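Local coordinates for glycerate dehydrogenase related protein (Thermoplasma acidophilum, PDB 3GVX), which probably reduces hydroxypyruvate or glyoxylate with a nicotinamide cofactor, as a member of the D-isomer specific 2-hydroxyacid dehydrogenase family, at residues 188-193 against 211-216; 205-210 against 233-238. One frame throughout, in Å; residues are numbered along the deposited sequence.

Interaction 1: 188-193 against 211-216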
ATOM      1  N   ARG B 188     -27.663   2.543   8.593  1.00 48.75           N
ATOM      2  CA  ARG B 188     -28.105   3.552   7.629  1.00 47.74           C
ATOM      3  C   ARG B 188     -28.040   4.932   8.281  1.00 47.67           C
ATOM      4  O   ARG B 188     -28.561   5.124   9.384  1.00 48.84           O
ATOM      5  CB  ARG B 188     -29.541   3.271   7.171  1.00 47.83           C
ATOM      6  CG  ARG B 188     -30.244   4.450   6.487  1.00 47.75           C
ATOM      7  CD  ARG B 188     -30.730   4.095   5.089  1.00 48.21           C
ATOM      8  NE  ARG B 188     -31.276   2.741   5.031  1.00 49.07           N
ATOM      9  CZ  ARG B 188     -31.364   2.013   3.924  1.00 49.16           C
ATOM     10  NH1 ARG B 188     -30.944   2.509   2.771  1.00 48.37           N
ATOM     11  NH2 ARG B 188     -31.846   0.779   3.984  1.00 49.43           N
ATOM     12  N   GLY B 189     -27.399   5.883   7.599  1.00 46.19           N
ATOM     13  CA  GLY B 189     -27.269   7.243   8.106  1.00 43.96           C
ATOM     14  C   GLY B 189     -26.384   7.352   9.325  1.00 42.67           C
ATOM     15  O   GLY B 189     -26.273   8.407   9.944  1.00 42.46           O
HETATM   16  N   MSE B 190     -25.746   6.237   9.654  1.00 42.40           N
HETATM   17  CA  MSE B 190     -24.836   6.107  10.787  1.00 42.28           C
HETATM   18  C   MSE B 190     -23.790   7.211  10.893  1.00 42.75           C
HETATM   19  O   MSE B 190     -23.559   7.757  11.969  1.00 42.79           O
HETATM   20  CB  MSE B 190     -24.156   4.750  10.700  1.00 41.87           C
HETATM   21  CG  MSE B 190     -22.987   4.528  11.607  1.00 39.11           C
HETATM   22 SE   MSE B 190     -22.502   2.813  11.383  1.00 35.48          SE
HETATM   23  CE  MSE B 190     -21.922   2.468  12.961  1.00 35.63           C
ATOM     24  N   VAL B 191     -23.143   7.522   9.780  1.00 41.38           N
ATOM     25  CA  VAL B 191     -22.134   8.570   9.784  1.00 40.31           C
ATOM     26  C   VAL B 191     -22.847   9.912   9.689  1.00 40.03           C
ATOM     27  O   VAL B 191     -23.231  10.339   8.602  1.00 38.85           O
ATOM     28  CB  VAL B 191     -21.171   8.431   8.581  1.00 40.09           C
ATOM     29  CG1 VAL B 191     -20.084   9.504   8.655  1.00 36.23           C
ATOM     30  CG2 VAL B 191     -20.578   7.025   8.544  1.00 39.11           C
ATOM     31  N   ASN B 192     -23.045  10.570  10.825  1.00 40.63           N
ATOM     32  CA  ASN B 192     -23.737  11.852  10.793  1.00 42.80           C
ATOM     33  C   ASN B 192     -23.035  13.018  11.484  1.00 43.00           C
ATOM     34  O   ASN B 192     -22.022  12.841  12.158  1.00 42.09           O
ATOM     35  CB  ASN B 192     -25.165  11.701  11.341  1.00 42.63           C
ATOM     36  CG  ASN B 192     -25.198  11.245  12.779  1.00 44.17           C
ATOM     37  OD1 ASN B 192     -24.230  11.412  13.524  1.00 43.41           O
ATOM     38  ND2 ASN B 192     -26.325  10.669  13.186  1.00 45.07           N
ATOM     39  N   SER B 193     -23.585  14.213  11.272  1.00 43.38           N
ATOM     40  CA  SER B 193     -23.071  15.441  11.863  1.00 44.65           C
ATOM     41  C   SER B 193     -22.557  15.159  13.251  1.00 45.21           C
ATOM     42  O   SER B 193     -21.459  15.564  13.618  1.00 45.32           O
ATOM     43  CB  SER B 193     -24.177  16.501  11.968  1.00 44.99           C
ATOM     44  OG  SER B 193     -24.537  17.048  10.714  1.00 46.82           O
ATOM     45  N   ALA B 211     -22.873   4.026   0.254  1.00 42.15           N
ATOM     46  CA  ALA B 211     -23.112   5.444   0.404  1.00 43.29           C
ATOM     47  C   ALA B 211     -24.148   5.712   1.500  1.00 44.78           C
ATOM     48  O   ALA B 211     -23.995   6.648   2.289  1.00 44.12           O
ATOM     49  CB  ALA B 211     -23.562   6.044  -0.930  1.00 43.22           C
ATOM     50  N   ASP B 212     -25.179   4.877   1.587  1.00 45.46           N
ATOM     51  CA  ASP B 212     -26.213   5.106   2.586  1.00 46.00           C
ATOM     52  C   ASP B 212     -25.855   4.898   4.042  1.00 44.78           C
ATOM     53  O   ASP B 212     -26.647   5.223   4.921  1.00 43.61           O
ATOM     54  CB  ASP B 212     -27.477   4.340   2.199  1.00 48.28           C
ATOM     55  CG  ASP B 212     -28.127   4.930   0.960  1.00 50.35           C
ATOM     56  OD1 ASP B 212     -28.365   6.151   0.956  1.00 48.64           O
ATOM     57  OD2 ASP B 212     -28.375   4.194  -0.015  1.00 52.23           O
ATOM     58  N   VAL B 213     -24.662   4.381   4.313  1.00 42.07           N
ATOM     59  CA  VAL B 213     -24.248   4.229   5.697  1.00 40.71           C
ATOM     60  C   VAL B 213     -23.873   5.645   6.120  1.00 41.73           C
ATOM     61  O   VAL B 213     -23.677   5.940   7.299  1.00 41.32           O
ATOM     62  CB  VAL B 213     -23.032   3.275   5.847  1.00 41.41           C
ATOM     63  CG1 VAL B 213     -22.559   3.255   7.301  1.00 39.53           C
ATOM     64  CG2 VAL B 213     -23.414   1.862   5.381  1.00 39.02           C
ATOM     65  N   VAL B 214     -23.790   6.531   5.131  1.00 41.90           N
ATOM     66  CA  VAL B 214     -23.471   7.926   5.384  1.00 42.34           C
ATOM     67  C   VAL B 214     -24.583   8.897   4.988  1.00 42.85           C
ATOM     68  O   VAL B 214     -25.159   8.818   3.900  1.00 42.82           O
ATOM     69  CB  VAL B 214     -22.172   8.380   4.653  1.00 43.07           C
ATOM     70  CG1 VAL B 214     -21.978   9.897   4.818  1.00 40.92           C
ATOM     71  CG2 VAL B 214     -20.966   7.613   5.195  1.00 44.48           C
ATOM     72  N   SER B 215     -24.867   9.815   5.904  1.00 42.34           N
ATOM     73  CA  SER B 215     -25.850  10.854   5.684  1.00 42.97           C
ATOM     74  C   SER B 215     -25.246  11.804   4.685  1.00 43.53           C
ATOM     75  O   SER B 215     -24.277  12.515   4.970  1.00 43.98           O
ATOM     76  CB  SER B 215     -26.140  11.609   6.980  1.00 44.46           C
ATOM     77  OG  SER B 215     -26.691  12.888   6.712  1.00 47.86           O
ATOM     78  N   LYS B 216     -25.830  11.820   3.503  1.00 43.65           N
ATOM     79  CA  LYS B 216     -25.339  12.690   2.468  1.00 43.60           C
ATOM     80  C   LYS B 216     -25.259  14.178   2.831  1.00 46.34           C
ATOM     81  O   LYS B 216     -24.206  14.785   2.681  1.00 47.19           O
ATOM     82  CB  LYS B 216     -26.161  12.514   1.220  1.00 42.03           C
ATOM     83  CG  LYS B 216     -25.691  13.416   0.141  1.00 41.57           C
ATOM     84  CD  LYS B 216     -26.118  12.912  -1.190  1.00 39.51           C
ATOM     85  CE  LYS B 216     -25.732  13.907  -2.226  1.00 39.49           C
ATOM     86  NZ  LYS B 216     -26.290  13.539  -3.545  1.00 40.52           N
TER

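Interaction 2: 205-210 against 233-238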
ATOM      1  N   ILE B 205     -11.333  10.151   5.619  1.00 33.39           N
ATOM      2  CA  ILE B 205     -12.328   9.115   5.671  1.00 33.22           C
ATOM      3  C   ILE B 205     -12.382   8.379   4.356  1.00 33.03           C
ATOM      4  O   ILE B 205     -12.405   8.982   3.286  1.00 32.40           O
ATOM      5  CB  ILE B 205     -13.692   9.699   6.009  1.00 35.33           C
ATOM      6  CG1 ILE B 205     -13.561  10.499   7.307  1.00 38.97           C
ATOM      7  CG2 ILE B 205     -14.728   8.582   6.088  1.00 35.18           C
ATOM      8  CD1 ILE B 205     -14.843  10.822   8.017  1.00 38.73           C
ATOM      9  N   VAL B 206     -12.375   7.058   4.444  1.00 32.06           N
ATOM     10  CA  VAL B 206     -12.429   6.241   3.258  1.00 34.28           C
ATOM     11  C   VAL B 206     -13.667   5.361   3.327  1.00 35.78           C
ATOM     12  O   VAL B 206     -13.877   4.625   4.295  1.00 34.73           O
ATOM     13  CB  VAL B 206     -11.180   5.352   3.149  1.00 34.72           C
ATOM     14  CG1 VAL B 206     -11.075   4.792   1.746  1.00 32.98           C
ATOM     15  CG2 VAL B 206      -9.936   6.149   3.558  1.00 35.19           C
ATOM     16  N   ASN B 207     -14.486   5.436   2.290  1.00 37.82           N
ATOM     17  CA  ASN B 207     -15.704   4.651   2.252  1.00 38.03           C
ATOM     18  C   ASN B 207     -15.691   3.578   1.176  1.00 37.67           C
ATOM     19  O   ASN B 207     -15.717   3.882  -0.015  1.00 37.45           O
ATOM     20  CB  ASN B 207     -16.909   5.562   2.021  1.00 40.35           C
ATOM     21  CG  ASN B 207     -18.214   4.881   2.361  1.00 40.40           C
ATOM     22  OD1 ASN B 207     -18.306   3.652   2.352  1.00 39.71           O
ATOM     23  ND2 ASN B 207     -19.234   5.674   2.652  1.00 41.07           N
ATOM     24  N   VAL B 208     -15.633   2.319   1.590  1.00 37.95           N
ATOM     25  CA  VAL B 208     -15.682   1.220   0.639  1.00 38.60           C
ATOM     26  C   VAL B 208     -16.863   0.306   0.980  1.00 39.34           C
ATOM     27  O   VAL B 208     -16.877  -0.868   0.628  1.00 38.68           O
ATOM     28  CB  VAL B 208     -14.375   0.393   0.623  1.00 37.34           C
ATOM     29  CG1 VAL B 208     -13.257   1.192  -0.014  1.00 36.61           C
ATOM     30  CG2 VAL B 208     -14.021  -0.055   2.039  1.00 36.58           C
ATOM     31  N   ALA B 209     -17.852   0.864   1.667  1.00 39.84           N
ATOM     32  CA  ALA B 209     -19.042   0.108   2.047  1.00 41.16           C
ATOM     33  C   ALA B 209     -20.221   0.524   1.166  1.00 40.99           C
ATOM     34  O   ALA B 209     -20.316   0.132   0.014  1.00 41.88           O
ATOM     35  CB  ALA B 209     -19.360   0.344   3.531  1.00 40.64           C
ATOM     36  N   ARG B 210     -21.094   1.349   1.713  1.00 41.46           N
ATOM     37  CA  ARG B 210     -22.245   1.822   0.972  1.00 42.85           C
ATOM     38  C   ARG B 210     -22.456   3.288   1.270  1.00 42.16           C
ATOM     39  O   ARG B 210     -22.229   3.743   2.392  1.00 41.70           O
ATOM     40  CB  ARG B 210     -23.476   1.003   1.359  1.00 44.03           C
ATOM     41  CG  ARG B 210     -23.446  -0.434   0.852  1.00 46.65           C
ATOM     42  CD  ARG B 210     -23.841  -0.466  -0.616  1.00 50.92           C
ATOM     43  NE  ARG B 210     -22.861  -1.148  -1.460  1.00 56.87           N
ATOM     44  CZ  ARG B 210     -22.906  -2.434  -1.795  1.00 58.96           C
ATOM     45  NH1 ARG B 210     -23.895  -3.198  -1.359  1.00 60.57           N
ATOM     46  NH2 ARG B 210     -21.960  -2.959  -2.566  1.00 59.24           N
ATOM     47  N   SER B 233     -14.170   8.164  -1.423  1.00 35.31           N
ATOM     48  CA  SER B 233     -15.146   7.103  -1.530  1.00 35.96           C
ATOM     49  C   SER B 233     -15.230   6.410  -2.864  1.00 35.04           C
ATOM     50  O   SER B 233     -15.016   6.993  -3.927  1.00 36.04           O
ATOM     51  CB  SER B 233     -16.520   7.636  -1.132  1.00 37.56           C
ATOM     52  OG  SER B 233     -17.409   6.571  -0.894  1.00 42.09           O
ATOM     53  N   ASP B 234     -15.542   5.131  -2.784  1.00 34.37           N
ATOM     54  CA  ASP B 234     -15.699   4.336  -3.972  1.00 33.49           C
ATOM     55  C   ASP B 234     -17.191   4.164  -4.226  1.00 35.26           C
ATOM     56  O   ASP B 234     -17.582   3.524  -5.189  1.00 33.95           O
ATOM     57  CB  ASP B 234     -15.029   2.981  -3.797  1.00 30.74           C
ATOM     58  CG  ASP B 234     -15.176   2.109  -5.012  1.00 29.81           C
ATOM     59  OD1 ASP B 234     -14.836   2.559  -6.130  1.00 27.67           O
ATOM     60  OD2 ASP B 234     -15.638   0.967  -4.852  1.00 32.24           O
ATOM     61  N   VAL B 235     -18.017   4.743  -3.357  1.00 36.14           N
ATOM     62  CA  VAL B 235     -19.467   4.642  -3.497  1.00 38.52           C
ATOM     63  C   VAL B 235     -20.165   5.965  -3.254  1.00 40.48           C
ATOM     64  O   VAL B 235     -19.888   6.672  -2.283  1.00 42.14           O
ATOM     65  CB  VAL B 235     -20.060   3.616  -2.524  1.00 37.14           C
ATOM     66  CG1 VAL B 235     -19.426   2.250  -2.752  1.00 36.40           C
ATOM     67  CG2 VAL B 235     -19.887   4.104  -1.093  1.00 36.31           C
ATOM     68  N   TRP B 236     -21.079   6.299  -4.146  1.00 41.91           N
ATOM     69  CA  TRP B 236     -21.804   7.544  -4.024  1.00 43.64           C
ATOM     70  C   TRP B 236     -23.296   7.277  -3.880  1.00 43.51           C
ATOM     71  O   TRP B 236     -23.758   6.192  -4.209  1.00 44.52           O
ATOM     72  CB  TRP B 236     -21.507   8.408  -5.244  1.00 43.80           C
ATOM     73  CG  TRP B 236     -21.859   9.803  -5.017  1.00 45.72           C
ATOM     74  CD1 TRP B 236     -22.991  10.426  -5.433  1.00 47.17           C
ATOM     75  CD2 TRP B 236     -21.106  10.778  -4.284  1.00 45.80           C
ATOM     76  NE1 TRP B 236     -23.000  11.723  -5.008  1.00 48.49           N
ATOM     77  CE2 TRP B 236     -21.857  11.970  -4.298  1.00 47.12           C
ATOM     78  CE3 TRP B 236     -19.880  10.759  -3.612  1.00 44.16           C
ATOM     79  CZ2 TRP B 236     -21.425  13.137  -3.679  1.00 46.04           C
ATOM     80  CZ3 TRP B 236     -19.452  11.919  -2.994  1.00 45.40           C
ATOM     81  CH2 TRP B 236     -20.228  13.093  -3.029  1.00 46.44           C
ATOM     82  N   TRP B 237     -24.058   8.246  -3.393  1.00 44.05           N
ATOM     83  CA  TRP B 237     -25.480   8.002  -3.264  1.00 44.43           C
ATOM     84  C   TRP B 237     -26.129   7.963  -4.638  1.00 45.68           C
ATOM     85  O   TRP B 237     -25.690   8.630  -5.590  1.00 44.56           O
ATOM     86  CB  TRP B 237     -26.148   9.054  -2.376  1.00 43.05           C
ATOM     87  CG  TRP B 237     -25.527   9.167  -1.030  1.00 41.58           C
ATOM     88  CD1 TRP B 237     -25.945   8.578   0.126  1.00 40.32           C
ATOM     89  CD2 TRP B 237     -24.351   9.908  -0.702  1.00 40.60           C
ATOM     90  NE1 TRP B 237     -25.105   8.912   1.157  1.00 38.36           N
ATOM     91  CE2 TRP B 237     -24.122   9.733   0.680  1.00 39.61           C
ATOM     92  CE3 TRP B 237     -23.482  10.720  -1.437  1.00 39.60           C
ATOM     93  CZ2 TRP B 237     -23.040  10.317   1.339  1.00 40.63           C
ATOM     94  CZ3 TRP B 237     -22.409  11.302  -0.785  1.00 41.71           C
ATOM     95  CH2 TRP B 237     -22.200  11.103   0.597  1.00 40.75           C
ATOM     96  N   ASN B 238     -27.170   7.142  -4.704  1.00 47.51           N
ATOM     97  CA  ASN B 238     -27.972   6.892  -5.887  1.00 50.38           C
ATOM     98  C   ASN B 238     -27.228   6.042  -6.893  1.00 51.64           C
ATOM     99  O   ASN B 238     -27.529   4.862  -7.013  1.00 53.31           O
ATOM    100  CB  ASN B 238     -28.478   8.196  -6.497  1.00 51.87           C
ATOM    101  CG  ASN B 238     -29.257   9.027  -5.489  1.00 53.30           C
ATOM    102  OD1 ASN B 238     -29.944   8.478  -4.615  1.00 52.14           O
ATOM    103  ND2 ASN B 238     -29.162  10.346  -5.603  1.00 54.13           N
TER
HETATM  104  O   HOH W   1     -16.862  -0.093  -2.389  1.00 45.53           O

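Interaction 1: 188-193 against 211-216
Gly189 N donates to Asp212 O at 2.9 Å, lying in the carbonyl plane, the shortest hydrogen bond across the contact; Arg188 CA adds a weaker CA-H...O contact to the same oxygen at 3.5 Å. The next carbonyl, Val213 O, receives Val191 N at 3.0 Å in an almost straight bond (N-H...O 175°). Ser215 N then donates back to Val191 O at 3.2 Å, tilted out of its carbonyl plane, so these last two bonds bracket the single beta bridge of Val191 with Val214. Beside this backbone run, Val191 CG2 presses on Val214 CG2 at 3.4 Å, tighter than usual for methyl carbons. Val214 CG2 is placed for this by standing anti to the carbonyl carbon, while CG1 takes the position anti to the backbone N (chi1 173°). An alanine at Val214 would probably leave Val191 CG2 without its partner and open a gap beside Ile179 of strand 176-179, which both valines touch. Selenomethionine Met190 lies alongside Val213, its CB 4.0 Å from Val213 CG1. At the outer margin Arg188 and Asp212 run side by side, but NH1 stays 4.1 Å from OD2, beyond a salt bridge. Both loops lead into helices of the Rossmann-type domain: Asn192 is the N-cap of helix 193-196, its OD1 capping Leu195 N, and Ser215 OG caps Asp218 N at the start of helix 216-225. With backbone bonds and apolar methyls carrying the join, the Arg188–Asp212 pair probably adds no more than a loose electrostatic attraction.

Interaction 2: 205-210 against 233-238
Asn207 and Ser233 meet as a parallel bridge where two neighbouring strands of the Rossmann-type sheet, 204-207 and 230-233, come to an end; helix 216-225 makes the beta-alpha-beta crossover between them. Asp234 N donates to Asn207 O at 3.0 Å, nearly straight (174°). Packing is closest on the face that carries both side chains: Ser233 OG lies against Asn207 CB at 3.1 Å and donates its hydroxyl forward along its own chain to Val235 O at 2.8 Å. With CG anti to the backbone N (chi1 -164°), the Asn207 amide runs forward along its own chain, and OD1 accepts from Ala209 N at 2.9 Å, closing an Asx turn. ND2 bonds to Tyr231 OH, so both ends of this buried amide are engaged and its rotation is fixed. The Val235 side chain crosses that of Asn207 at about a right angle: its CG2 sits 3.6 Å from Arg210 C, and CG1 approaches Ala209 O. Beyond these methyls the contact thins out: Arg210, an exposed residue, starts its side chain away from 233-238, and its NH2 makes a weak hydrogen bond to His255 NE2. At the Asp234 carboxylate a water adds a second, looser link. Asp234 OD1 is taken by Ser253 OG and Val256 N, and OD2 by Ala257 N; the same OD2 accepts from the water at 2.9 Å, which also donates a weak bond to Val208 O at 3.1 Å.

In the fold
Both contacts belong to the Rossmann-type domain and share one run of chain: 205-210 pairs in interaction 2, and 211-216 directly after it pairs in interaction 1. Interaction 2 is the buried one, its centre about 13 Å from the chain centre, where neighbouring strands end and the buried Asn207, Ser233 and Asp234 side chains have hydrogen-bond partners. Interaction 1 lies farther out, at about 20 Å, joining loops that precede helices 193-196 and 216-225 through three main-chain bonds and valine methyls, with charges at its margin. Trp237 couples them: its NE1 makes a probable hydrogen bond with Val214 O at 2.7 Å, while Val235 CG2 packs on Ala211 N.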